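Local structure of trehalose monomycolate exporter MmpL3 (7NVH) at residues Phe578-Met590 against Val719-Ala733. The protein exports trehalose monomycolate, the trehalose ester that carries mycolic acid, across the mycobacterial inner membrane as a probably proton-driven transporter of the RND superfamily. Numbering follows the deposited sequence.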
ATOM      1  N   PHE A 578       8.581  27.044   6.593  1.00 51.98           N
ATOM      2  CA  PHE A 578       9.445  28.045   5.980  1.00 51.98           C
ATOM      3  C   PHE A 578       8.698  29.369   6.014  1.00 51.98           C
ATOM      4  O   PHE A 578       7.702  29.536   5.306  1.00 51.98           O
ATOM      5  CB  PHE A 578       9.793  27.686   4.537  1.00 51.98           C
ATOM      6  CG  PHE A 578      10.138  26.244   4.321  1.00 51.98           C
ATOM      7  CD1 PHE A 578      10.821  25.519   5.277  1.00 51.98           C
ATOM      8  CD2 PHE A 578       9.766  25.614   3.149  1.00 51.98           C
ATOM      9  CE1 PHE A 578      11.128  24.195   5.063  1.00 51.98           C
ATOM     10  CE2 PHE A 578      10.069  24.293   2.933  1.00 51.98           C
ATOM     11  CZ  PHE A 578      10.750  23.585   3.890  1.00 51.98           C
ATOM     12  N   GLY A 579       9.201  30.330   6.777  1.00 53.50           N
ATOM     13  CA  GLY A 579       8.478  31.578   6.910  1.00 53.50           C
ATOM     14  C   GLY A 579       8.469  32.388   5.630  1.00 53.50           C
ATOM     15  O   GLY A 579       8.895  33.546   5.611  1.00 53.50           O
ATOM     16  N   SER A 580       7.976  31.780   4.554  1.00 53.20           N
ATOM     17  CA  SER A 580       7.920  32.413   3.245  1.00 53.20           C
ATOM     18  C   SER A 580       6.795  31.772   2.450  1.00 53.20           C
ATOM     19  O   SER A 580       6.344  30.667   2.757  1.00 53.20           O
ATOM     20  CB  SER A 580       9.250  32.285   2.501  1.00 53.20           C
ATOM     21  OG  SER A 580       9.380  31.000   1.925  1.00 53.20           O
ATOM     22  N   VAL A 581       6.347  32.484   1.420  1.00 53.75           N
ATOM     23  CA  VAL A 581       5.234  32.023   0.597  1.00 53.75           C
ATOM     24  C   VAL A 581       5.724  31.331  -0.669  1.00 53.75           C
ATOM     25  O   VAL A 581       5.122  30.354  -1.121  1.00 53.75           O
ATOM     26  CB  VAL A 581       4.310  33.210   0.269  1.00 53.75           C
ATOM     27  CG1 VAL A 581       3.218  32.791  -0.696  1.00 53.75           C
ATOM     28  CG2 VAL A 581       3.706  33.768   1.542  1.00 53.75           C
ATOM     29  N   VAL A 582       6.816  31.823  -1.255  1.00 53.28           N
ATOM     30  CA  VAL A 582       7.279  31.299  -2.534  1.00 53.28           C
ATOM     31  C   VAL A 582       7.809  29.880  -2.383  1.00 53.28           C
ATOM     32  O   VAL A 582       7.603  29.028  -3.258  1.00 53.28           O
ATOM     33  CB  VAL A 582       8.338  32.241  -3.129  1.00 53.28           C
ATOM     34  CG1 VAL A 582       8.674  31.829  -4.547  1.00 53.28           C
ATOM     35  CG2 VAL A 582       7.839  33.673  -3.090  1.00 53.28           C
ATOM     36  N   LEU A 583       8.514  29.606  -1.287  1.00 53.63           N
ATOM     37  CA  LEU A 583       9.081  28.275  -1.088  1.00 53.63           C
ATOM     38  C   LEU A 583       8.033  27.170  -1.039  1.00 53.63           C
ATOM     39  O   LEU A 583       8.296  26.092  -1.602  1.00 53.63           O
ATOM     40  CB  LEU A 583       9.951  28.267   0.175  1.00 53.63           C
ATOM     41  CG  LEU A 583      11.307  28.960   0.057  1.00 53.63           C
ATOM     42  CD1 LEU A 583      11.991  29.020   1.410  1.00 53.63           C
ATOM     43  CD2 LEU A 583      12.181  28.244  -0.955  1.00 53.63           C
ATOM     44  N   PRO A 584       6.884  27.325  -0.368  1.00 53.16           N
ATOM     45  CA  PRO A 584       5.853  26.278  -0.477  1.00 53.16           C
ATOM     46  C   PRO A 584       5.426  25.996  -1.905  1.00 53.16           C
ATOM     47  O   PRO A 584       5.262  24.829  -2.275  1.00 53.16           O
ATOM     48  CB  PRO A 584       4.691  26.835   0.352  1.00 53.16           C
ATOM     49  CG  PRO A 584       5.280  27.814   1.264  1.00 53.16           C
ATOM     50  CD  PRO A 584       6.610  28.250   0.745  1.00 53.16           C
ATOM     51  N   ILE A 585       5.258  27.033  -2.725  1.00 52.58           N
ATOM     52  CA  ILE A 585       4.856  26.826  -4.112  1.00 52.58           C
ATOM     53  C   ILE A 585       5.945  26.090  -4.878  1.00 52.58           C
ATOM     54  O   ILE A 585       5.666  25.167  -5.653  1.00 52.58           O
ATOM     55  CB  ILE A 585       4.512  28.173  -4.768  1.00 52.58           C
ATOM     56  CG1 ILE A 585       3.352  28.837  -4.029  1.00 52.58           C
ATOM     57  CG2 ILE A 585       4.169  27.979  -6.230  1.00 52.58           C
ATOM     58  CD1 ILE A 585       3.188  30.303  -4.343  1.00 52.58           C
ATOM     59  N   LYS A 586       7.200  26.488  -4.676  1.00 53.57           N
ATOM     60  CA  LYS A 586       8.311  25.838  -5.362  1.00 53.57           C
ATOM     61  C   LYS A 586       8.400  24.362  -4.992  1.00 53.57           C
ATOM     62  O   LYS A 586       8.556  23.493  -5.863  1.00 53.57           O
ATOM     63  CB  LYS A 586       9.610  26.563  -5.016  1.00 53.57           C
ATOM     64  CG  LYS A 586      10.829  26.011  -5.697  1.00 53.57           C
ATOM     65  CD  LYS A 586      12.089  26.394  -4.949  1.00 53.57           C
ATOM     66  CE  LYS A 586      12.290  25.507  -3.737  1.00 53.57           C
ATOM     67  NZ  LYS A 586      12.553  24.098  -4.128  1.00 53.57           N
ATOM     68  N   ALA A 587       8.287  24.057  -3.699  1.00 53.91           N
ATOM     69  CA  ALA A 587       8.366  22.669  -3.265  1.00 53.91           C
ATOM     70  C   ALA A 587       7.159  21.868  -3.729  1.00 53.91           C
ATOM     71  O   ALA A 587       7.294  20.680  -4.033  1.00 53.91           O
ATOM     72  CB  ALA A 587       8.505  22.598  -1.746  1.00 53.91           C
ATOM     73  N   THR A 588       5.982  22.492  -3.803  1.00 54.28           N
ATOM     74  CA  THR A 588       4.810  21.802  -4.330  1.00 54.28           C
ATOM     75  C   THR A 588       4.997  21.452  -5.801  1.00 54.28           C
ATOM     76  O   THR A 588       4.664  20.343  -6.235  1.00 54.28           O
ATOM     77  CB  THR A 588       3.565  22.666  -4.131  1.00 54.28           C
ATOM     78  OG1 THR A 588       3.171  22.627  -2.755  1.00 54.28           O
ATOM     79  CG2 THR A 588       2.418  22.169  -4.994  1.00 54.28           C
ATOM     80  N   LEU A 589       5.537  22.388  -6.585  1.00 53.72           N
ATOM     81  CA  LEU A 589       5.780  22.109  -7.997  1.00 53.72           C
ATOM     82  C   LEU A 589       6.788  20.980  -8.172  1.00 53.72           C
ATOM     83  O   LEU A 589       6.574  20.068  -8.981  1.00 53.72           O
ATOM     84  CB  LEU A 589       6.259  23.370  -8.713  1.00 53.72           C
ATOM     85  CG  LEU A 589       5.260  24.523  -8.798  1.00 53.72           C
ATOM     86  CD1 LEU A 589       5.817  25.652  -9.645  1.00 53.72           C
ATOM     87  CD2 LEU A 589       3.929  24.044  -9.349  1.00 53.72           C
ATOM     88  N   MET A 590       7.889  21.017  -7.417  1.00 55.15           N
ATOM     89  CA  MET A 590       8.855  19.927  -7.510  1.00 55.15           C
ATOM     90  C   MET A 590       8.290  18.592  -7.041  1.00 55.15           C
ATOM     91  O   MET A 590       8.595  17.561  -7.647  1.00 55.15           O
ATOM     92  CB  MET A 590      10.128  20.262  -6.738  1.00 55.15           C
ATOM     93  CG  MET A 590      11.060  21.180  -7.497  1.00 55.15           C
ATOM     94  SD  MET A 590      12.276  22.013  -6.472  1.00 55.15           S
ATOM     95  CE  MET A 590      12.509  23.507  -7.422  1.00 55.15           C
ATOM     96  N   VAL A 719      16.626  22.276  -7.019  1.00 51.39           N
ATOM     97  CA  VAL A 719      16.350  23.209  -5.926  1.00 51.39           C
ATOM     98  C   VAL A 719      17.337  24.371  -5.897  1.00 51.39           C
ATOM     99  O   VAL A 719      16.890  25.529  -5.836  1.00 51.39           O
ATOM    100  CB  VAL A 719      16.282  22.452  -4.587  1.00 51.39           C
ATOM    101  CG1 VAL A 719      15.741  23.356  -3.499  1.00 51.39           C
ATOM    102  CG2 VAL A 719      15.422  21.213  -4.725  1.00 51.39           C
ATOM    103  N   PRO A 720      18.660  24.157  -5.931  1.00 50.14           N
ATOM    104  CA  PRO A 720      19.563  25.319  -5.930  1.00 50.14           C
ATOM    105  C   PRO A 720      19.378  26.226  -7.130  1.00 50.14           C
ATOM    106  O   PRO A 720      19.372  27.453  -6.977  1.00 50.14           O
ATOM    107  CB  PRO A 720      20.961  24.693  -5.916  1.00 50.14           C
ATOM    108  CG  PRO A 720      20.789  23.294  -5.546  1.00 50.14           C
ATOM    109  CD  PRO A 720      19.398  22.884  -5.856  1.00 50.14           C
ATOM    110  N   SER A 721      19.226  25.655  -8.325  1.00 49.93           N
ATOM    111  CA  SER A 721      19.096  26.478  -9.521  1.00 49.93           C
ATOM    112  C   SER A 721      17.821  27.306  -9.487  1.00 49.93           C
ATOM    113  O   SER A 721      17.836  28.498  -9.818  1.00 49.93           O
ATOM    114  CB  SER A 721      19.128  25.597 -10.767  1.00 49.93           C
ATOM    115  OG  SER A 721      18.039  24.696 -10.770  1.00 49.93           O
ATOM    116  N   VAL A 722      16.706  26.696  -9.087  1.00 49.49           N
ATOM    117  CA  VAL A 722      15.451  27.434  -9.009  1.00 49.49           C
ATOM    118  C   VAL A 722      15.531  28.512  -7.940  1.00 49.49           C
ATOM    119  O   VAL A 722      15.127  29.658  -8.167  1.00 49.49           O
ATOM    120  CB  VAL A 722      14.276  26.472  -8.761  1.00 49.49           C
ATOM    121  CG1 VAL A 722      13.029  27.250  -8.403  1.00 49.49           C
ATOM    122  CG2 VAL A 722      14.027  25.625  -9.993  1.00 49.49           C
ATOM    123  N   MET A 723      16.068  28.175  -6.766  1.00 50.83           N
ATOM    124  CA  MET A 723      16.138  29.159  -5.691  1.00 50.83           C
ATOM    125  C   MET A 723      17.094  30.296  -6.026  1.00 50.83           C
ATOM    126  O   MET A 723      16.939  31.403  -5.503  1.00 50.83           O
ATOM    127  CB  MET A 723      16.543  28.484  -4.386  1.00 50.83           C
ATOM    128  CG  MET A 723      15.403  27.748  -3.714  1.00 50.83           C
ATOM    129  SD  MET A 723      15.914  26.881  -2.226  1.00 50.83           S
ATOM    130  CE  MET A 723      15.988  28.242  -1.069  1.00 50.83           C
ATOM    131  N   LYS A 724      18.086  30.047  -6.880  1.00 48.04           N
ATOM    132  CA  LYS A 724      18.932  31.140  -7.343  1.00 48.04           C
ATOM    133  C   LYS A 724      18.224  31.985  -8.392  1.00 48.04           C
ATOM    134  O   LYS A 724      18.358  33.213  -8.395  1.00 48.04           O
ATOM    135  CB  LYS A 724      20.245  30.592  -7.896  1.00 48.04           C
ATOM    136  CG  LYS A 724      20.978  31.555  -8.805  1.00 48.04           C
ATOM    137  CD  LYS A 724      21.904  32.457  -8.018  1.00 48.04           C
ATOM    138  CE  LYS A 724      22.502  33.527  -8.909  1.00 48.04           C
ATOM    139  NZ  LYS A 724      22.900  34.733  -8.136  1.00 48.04           N
ATOM    140  N   LEU A 725      17.470  31.346  -9.290  1.00 48.58           N
ATOM    141  CA  LEU A 725      16.744  32.097 -10.311  1.00 48.58           C
ATOM    142  C   LEU A 725      15.699  33.008  -9.684  1.00 48.58           C
ATOM    143  O   LEU A 725      15.515  34.149 -10.123  1.00 48.58           O
ATOM    144  CB  LEU A 725      16.091  31.139 -11.305  1.00 48.58           C
ATOM    145  CG  LEU A 725      17.033  30.446 -12.287  1.00 48.58           C
ATOM    146  CD1 LEU A 725      16.351  29.246 -12.914  1.00 48.58           C
ATOM    147  CD2 LEU A 725      17.500  31.417 -13.355  1.00 48.58           C
ATOM    148  N   LEU A 726      15.000  32.517  -8.658  1.00 48.99           N
ATOM    149  CA  LEU A 726      13.996  33.329  -7.981  1.00 48.99           C
ATOM    150  C   LEU A 726      14.617  34.578  -7.376  1.00 48.99           C
ATOM    151  O   LEU A 726      14.062  35.676  -7.493  1.00 48.99           O
ATOM    152  CB  LEU A 726      13.309  32.502  -6.899  1.00 48.99           C
ATOM    153  CG  LEU A 726      12.178  31.577  -7.335  1.00 48.99           C
ATOM    154  CD1 LEU A 726      11.751  30.694  -6.180  1.00 48.99           C
ATOM    155  CD2 LEU A 726      11.008  32.390  -7.852  1.00 48.99           C
ATOM    156  N   GLY A 727      15.769  34.432  -6.730  1.00 50.90           N
ATOM    157  CA  GLY A 727      16.462  35.566  -6.159  1.00 50.90           C
ATOM    158  C   GLY A 727      16.184  35.749  -4.686  1.00 50.90           C
ATOM    159  O   GLY A 727      15.931  34.778  -3.967  1.00 50.90           O
ATOM    160  N   ASP A 728      16.221  36.998  -4.226  1.00 55.81           N
ATOM    161  CA  ASP A 728      15.981  37.317  -2.826  1.00 55.81           C
ATOM    162  C   ASP A 728      14.521  37.170  -2.428  1.00 55.81           C
ATOM    163  O   ASP A 728      14.206  37.317  -1.242  1.00 55.81           O
ATOM    164  CB  ASP A 728      16.460  38.738  -2.527  1.00 55.81           C
ATOM    165  CG  ASP A 728      17.968  38.861  -2.556  1.00 55.81           C
ATOM    166  OD1 ASP A 728      18.652  37.882  -2.198  1.00 55.81           O
ATOM    167  OD2 ASP A 728      18.472  39.937  -2.939  1.00 55.81           O
ATOM    168  N   ASP A 729      13.631  36.893  -3.376  1.00 54.54           N
ATOM    169  CA  ASP A 729      12.212  36.744  -3.100  1.00 54.54           C
ATOM    170  C   ASP A 729      11.835  35.334  -2.672  1.00 54.54           C
ATOM    171  O   ASP A 729      10.651  35.067  -2.453  1.00 54.54           O
ATOM    172  CB  ASP A 729      11.393  37.146  -4.328  1.00 54.54           C
ATOM    173  CG  ASP A 729      11.095  38.632  -4.365  1.00 54.54           C
ATOM    174  OD1 ASP A 729      11.095  39.268  -3.291  1.00 54.54           O
ATOM    175  OD2 ASP A 729      10.864  39.166  -5.469  1.00 54.54           O
ATOM    176  N   CYS A 730      12.805  34.424  -2.555  1.00 55.73           N
ATOM    177  CA  CYS A 730      12.519  33.115  -1.975  1.00 55.73           C
ATOM    178  C   CYS A 730      12.074  33.236  -0.527  1.00 55.73           C
ATOM    179  O   CYS A 730      11.372  32.358  -0.016  1.00 55.73           O
ATOM    180  CB  CYS A 730      13.751  32.216  -2.046  1.00 55.73           C
ATOM    181  SG  CYS A 730      14.295  31.764  -3.691  1.00 55.73           S
ATOM    182  N   TRP A 731      12.475  34.312   0.145  1.00 54.57           N
ATOM    183  CA  TRP A 731      12.328  34.446   1.587  1.00 54.57           C
ATOM    184  C   TRP A 731      11.198  35.401   1.953  1.00 54.57           C
ATOM    185  O   TRP A 731      11.164  35.935   3.063  1.00 54.57           O
ATOM    186  CB  TRP A 731      13.641  34.929   2.194  1.00 54.57           C
ATOM    187  CG  TRP A 731      14.833  34.224   1.641  1.00 54.57           C
ATOM    188  CD1 TRP A 731      15.789  34.757   0.834  1.00 54.57           C
ATOM    189  CD2 TRP A 731      15.187  32.851   1.830  1.00 54.57           C
ATOM    190  NE1 TRP A 731      16.726  33.808   0.517  1.00 54.57           N
ATOM    191  CE2 TRP A 731      16.377  32.627   1.116  1.00 54.57           C
ATOM    192  CE3 TRP A 731      14.617  31.791   2.537  1.00 54.57           C
ATOM    193  CZ2 TRP A 731      17.007  31.390   1.089  1.00 54.57           C
ATOM    194  CZ3 TRP A 731      15.243  30.566   2.507  1.00 54.57           C
ATOM    195  CH2 TRP A 731      16.424  30.373   1.790  1.00 54.57           C
ATOM    196  N   TRP A 732      10.268  35.622   1.031  1.00 54.03           N
ATOM    197  CA  TRP A 732       9.258  36.661   1.169  1.00 54.03           C
ATOM    198  C   TRP A 732       7.956  36.057   1.670  1.00 54.03           C
ATOM    199  O   TRP A 732       7.409  35.144   1.044  1.00 54.03           O
ATOM    200  CB  TRP A 732       9.029  37.379  -0.158  1.00 54.03           C
ATOM    201  CG  TRP A 732       8.004  38.452  -0.064  1.00 54.03           C
ATOM    202  CD1 TRP A 732       8.199  39.734   0.346  1.00 54.03           C
ATOM    203  CD2 TRP A 732       6.613  38.334  -0.374  1.00 54.03           C
ATOM    204  NE1 TRP A 732       7.016  40.428   0.305  1.00 54.03           N
ATOM    205  CE2 TRP A 732       6.026  39.589  -0.134  1.00 54.03           C
ATOM    206  CE3 TRP A 732       5.807  37.289  -0.833  1.00 54.03           C
ATOM    207  CZ2 TRP A 732       4.668  39.829  -0.335  1.00 54.03           C
ATOM    208  CZ3 TRP A 732       4.460  37.529  -1.033  1.00 54.03           C
ATOM    209  CH2 TRP A 732       3.905  38.789  -0.786  1.00 54.03           C
ATOM    210  N   ALA A 733       7.469  36.569   2.799  1.00 54.79           N
ATOM    211  CA  ALA A 733       6.131  36.324   3.297  1.00 54.79           C
ATOM    212  C   ALA A 733       5.590  37.671   3.751  1.00 54.79           C
ATOM    213  O   ALA A 733       6.355  38.495   4.276  1.00 54.79           O
ATOM    214  CB  ALA A 733       6.104  35.327   4.462  1.00 54.79           C
TER
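G579 meets A733 first, its carbonyl O packing on the A733 methyl. S580 OG donates to the carbonyl O of C730 at 3.1 Å, in the carbonyl plane. With chi1 at 79°, OG sits between the backbone N and the carbonyl carbon and points at C730 O. V581 N donates a nearly straight bond of 2.9 Å to W732 O, with an N-H...O angle of 170°. V582 reaches tip to tip for L726, V582 CG1 to L726 CD1 at 3.7 Å. L583 splits its branches: CD2 touches the methyl CE of M723, and CD1 lies 3.8 Å from W731 CZ3.

Here two helices of the RND-type transmembrane bundle, 582-607 and 694-726, run roughly antiparallel, at 144° over these short segments. The chain after helix 694-726 turns back so that residues 729-733 lie along 579-583. K586 is buried. Its CG and CD slide past V722, and the chain crosses M723, K586 CD to M723 CG at 3.8 Å. Bends at chi3 and chi4 then bring NZ beside V719 CG1, where it makes a long, weak ion pair with E642. M590 ends the contact, SD against V719 CG2 and CE against V722 CG2, both at 3.7 Å.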